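Local coordinates for glutamate ABC superfamily ATP binding cassette transporter, binding protein (Enterococcus faecium DO, PDB 5EYF) that binds glutamate and probably delivers it to an ABC transporter for import, as a member of the family 3 solute-binding proteins, at residues 79-84 against 200-205. Numbering follows the deposited sequence.
Sequences IDAIIA and YGIAIN
Just past Gly201, whose O takes a hydrogen bond from a water 2.8 Å away that accepts one from the N-H of Ala84 where Ala84 and Tyr200 enter the glutamate pocket, Ile202 lies alongside Ile83. Both side chains point the same way, with Ile202 CG1 3.8 Å from Ile83 CD1; the other branch of Ile202, CG2, stands anti to the backbone N (CG1 at chi1 -63°) and meets Ala81 CB at 3.8 Å. Trp19 of strand 16-21 and helix 41-54 cover this apolar face. Ala203 pairs with Ile82 as a single antiparallel, hydrogen-bonded bridge: Ala203 O accepts a nearly straight bond (166°) from Ile82 N at 2.8 Å, and Ala203 N returns one to Ile82 O at 2.9 Å. The bridge adds strand 198-205 antiparallel beside 81-82, giving the order 59-64, 16-21, 81-82, 198-205, 96-98 of the type II periplasmic-binding-protein fold. On the other face Ala203 CB touches Ile82 CD1 at 3.9 Å, where both side chains also touch Leu74 of helix 70-75. Ile204 returns to the Ala81 side, its CG1 4.1 Å from Ala81 CB. Beyond it a second water accepts a hydrogen bond from Asn205 N and donates to Asp80 O, while the Asp80 carboxylate salt-bridges Arg10.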
loop_
_atom_site.group_PDB
_atom_site.type_symbol
_atom_site.label_atom_id
_atom_site.label_comp_id
_atom_site.label_asym_id
_atom_site.label_seq_id
_atom_site.Cartn_x
_atom_site.Cartn_y
_atom_site.Cartn_z
ATOM N N ILE B 79 -14.489 -2.794 23.482
ATOM C CA ILE B 79 -14.920 -2.516 22.125
ATOM C C ILE B 79 -14.847 -3.833 21.367
ATOM O O ILE B 79 -14.130 -4.754 21.764
ATOM C CB ILE B 79 -14.036 -1.452 21.445
ATOM C CG1 ILE B 79 -12.576 -1.888 21.520
ATOM C CG2 ILE B 79 -14.221 -0.114 22.122
ATOM C CD1 ILE B 79 -11.599 -0.922 20.873
ATOM N N ASP B 80 -15.611 -3.915 20.269
ATOM C CA ASP B 80 -15.654 -5.106 19.424
ATOM C C ASP B 80 -14.602 -5.068 18.328
ATOM O O ASP B 80 -14.184 -6.122 17.820
ATOM C CB ASP B 80 -17.043 -5.248 18.772
ATOM C CG ASP B 80 -18.165 -5.367 19.799
ATOM O OD1 ASP B 80 -17.937 -5.969 20.892
ATOM O OD2 ASP B 80 -19.270 -4.837 19.501
ATOM N N ALA B 81 -14.201 -3.873 17.917
ATOM C CA ALA B 81 -13.255 -3.736 16.815
ATOM C C ALA B 81 -12.586 -2.380 16.936
ATOM O O ALA B 81 -13.197 -1.422 17.441
ATOM C CB ALA B 81 -13.974 -3.868 15.451
ATOM N N ILE B 82 -11.331 -2.308 16.464
ATOM C CA ILE B 82 -10.594 -1.053 16.336
ATOM C C ILE B 82 -10.631 -0.617 14.886
ATOM O O ILE B 82 -10.179 -1.356 13.999
ATOM C CB ILE B 82 -9.129 -1.180 16.763
ATOM C CG1 ILE B 82 -8.967 -1.676 18.196
ATOM C CG2 ILE B 82 -8.439 0.165 16.581
ATOM C CD1 ILE B 82 -7.501 -2.136 18.467
ATOM N N ILE B 83 -11.162 0.570 14.620
ATOM C CA ILE B 83 -10.975 1.190 13.310
ATOM C C ILE B 83 -10.445 2.595 13.591
ATOM O O ILE B 83 -11.197 3.526 13.894
ATOM C CB ILE B 83 -12.241 1.161 12.424
ATOM C CG1 ILE B 83 -11.880 1.582 10.997
ATOM C CG2 ILE B 83 -13.444 1.939 12.978
ATOM C CD1 ILE B 83 -13.051 1.342 10.031
ATOM N N ALA B 84 -9.128 2.743 13.532
ATOM C CA ALA B 84 -8.483 3.911 14.129
ATOM C C ALA B 84 -7.093 4.051 13.530
ATOM O O ALA B 84 -6.099 3.837 14.224
ATOM C CB ALA B 84 -8.400 3.790 15.673
ATOM N N TYR B 200 -4.009 0.232 6.418
ATOM C CA TYR B 200 -4.866 0.177 7.597
ATOM C C TYR B 200 -5.782 -1.039 7.551
ATOM O O TYR B 200 -6.367 -1.359 6.507
ATOM C CB TYR B 200 -5.758 1.410 7.680
ATOM C CG TYR B 200 -5.080 2.739 7.856
ATOM C CD1 TYR B 200 -3.723 2.837 8.173
ATOM C CD2 TYR B 200 -5.826 3.909 7.759
ATOM C CE1 TYR B 200 -3.135 4.080 8.348
ATOM C CE2 TYR B 200 -5.255 5.144 7.938
ATOM C CZ TYR B 200 -3.908 5.228 8.226
ATOM O OH TYR B 200 -3.355 6.492 8.418
ATOM N N GLY B 201 -5.931 -1.683 8.709
ATOM C CA GLY B 201 -6.895 -2.751 8.874
ATOM C C GLY B 201 -7.765 -2.497 10.089
ATOM O O GLY B 201 -7.462 -1.652 10.939
ATOM N N ILE B 202 -8.886 -3.215 10.135
ATOM C CA ILE B 202 -9.753 -3.225 11.313
ATOM C C ILE B 202 -9.276 -4.334 12.230
ATOM O O ILE B 202 -9.200 -5.491 11.818
ATOM C CB ILE B 202 -11.222 -3.428 10.913
ATOM C CG1 ILE B 202 -11.668 -2.246 10.057
ATOM C CG2 ILE B 202 -12.146 -3.635 12.168
ATOM C CD1 ILE B 202 -13.016 -2.529 9.314
ATOM N N ALA B 203 -8.965 -3.994 13.490
ATOM C CA ALA B 203 -8.465 -4.997 14.406
ATOM C C ALA B 203 -9.601 -5.590 15.224
ATOM O O ALA B 203 -10.456 -4.866 15.739
ATOM C CB ALA B 203 -7.406 -4.397 15.328
ATOM N N ILE B 204 -9.572 -6.912 15.362
ATOM C CA ILE B 204 -10.564 -7.681 16.097
ATOM C C ILE B 204 -9.819 -8.614 17.052
ATOM O O ILE B 204 -8.730 -9.109 16.735
ATOM C CB ILE B 204 -11.488 -8.430 15.111
ATOM C CG1 ILE B 204 -12.266 -7.397 14.261
ATOM C CG2 ILE B 204 -12.407 -9.451 15.811
ATOM C CD1 ILE B 204 -13.101 -7.974 13.161
ATOM N N ASN B 205 -10.350 -8.797 18.260
ATOM C CA ASN B 205 -9.634 -9.653 19.201
ATOM C C ASN B 205 -9.524 -11.071 18.648
ATOM O O ASN B 205 -10.345 -11.514 17.836
ATOM C CB ASN B 205 -10.349 -9.681 20.559
ATOM C CG ASN B 205 -9.465 -10.171 21.681
ATOM O OD1 ASN B 205 -8.238 -10.207 21.549
ATOM N ND2 ASN B 205 -10.077 -10.561 22.788
HETATM O O HOH W 1 -12.989 -8.226 19.101
HETATM O O HOH W 2 -7.761 1.072 11.572
#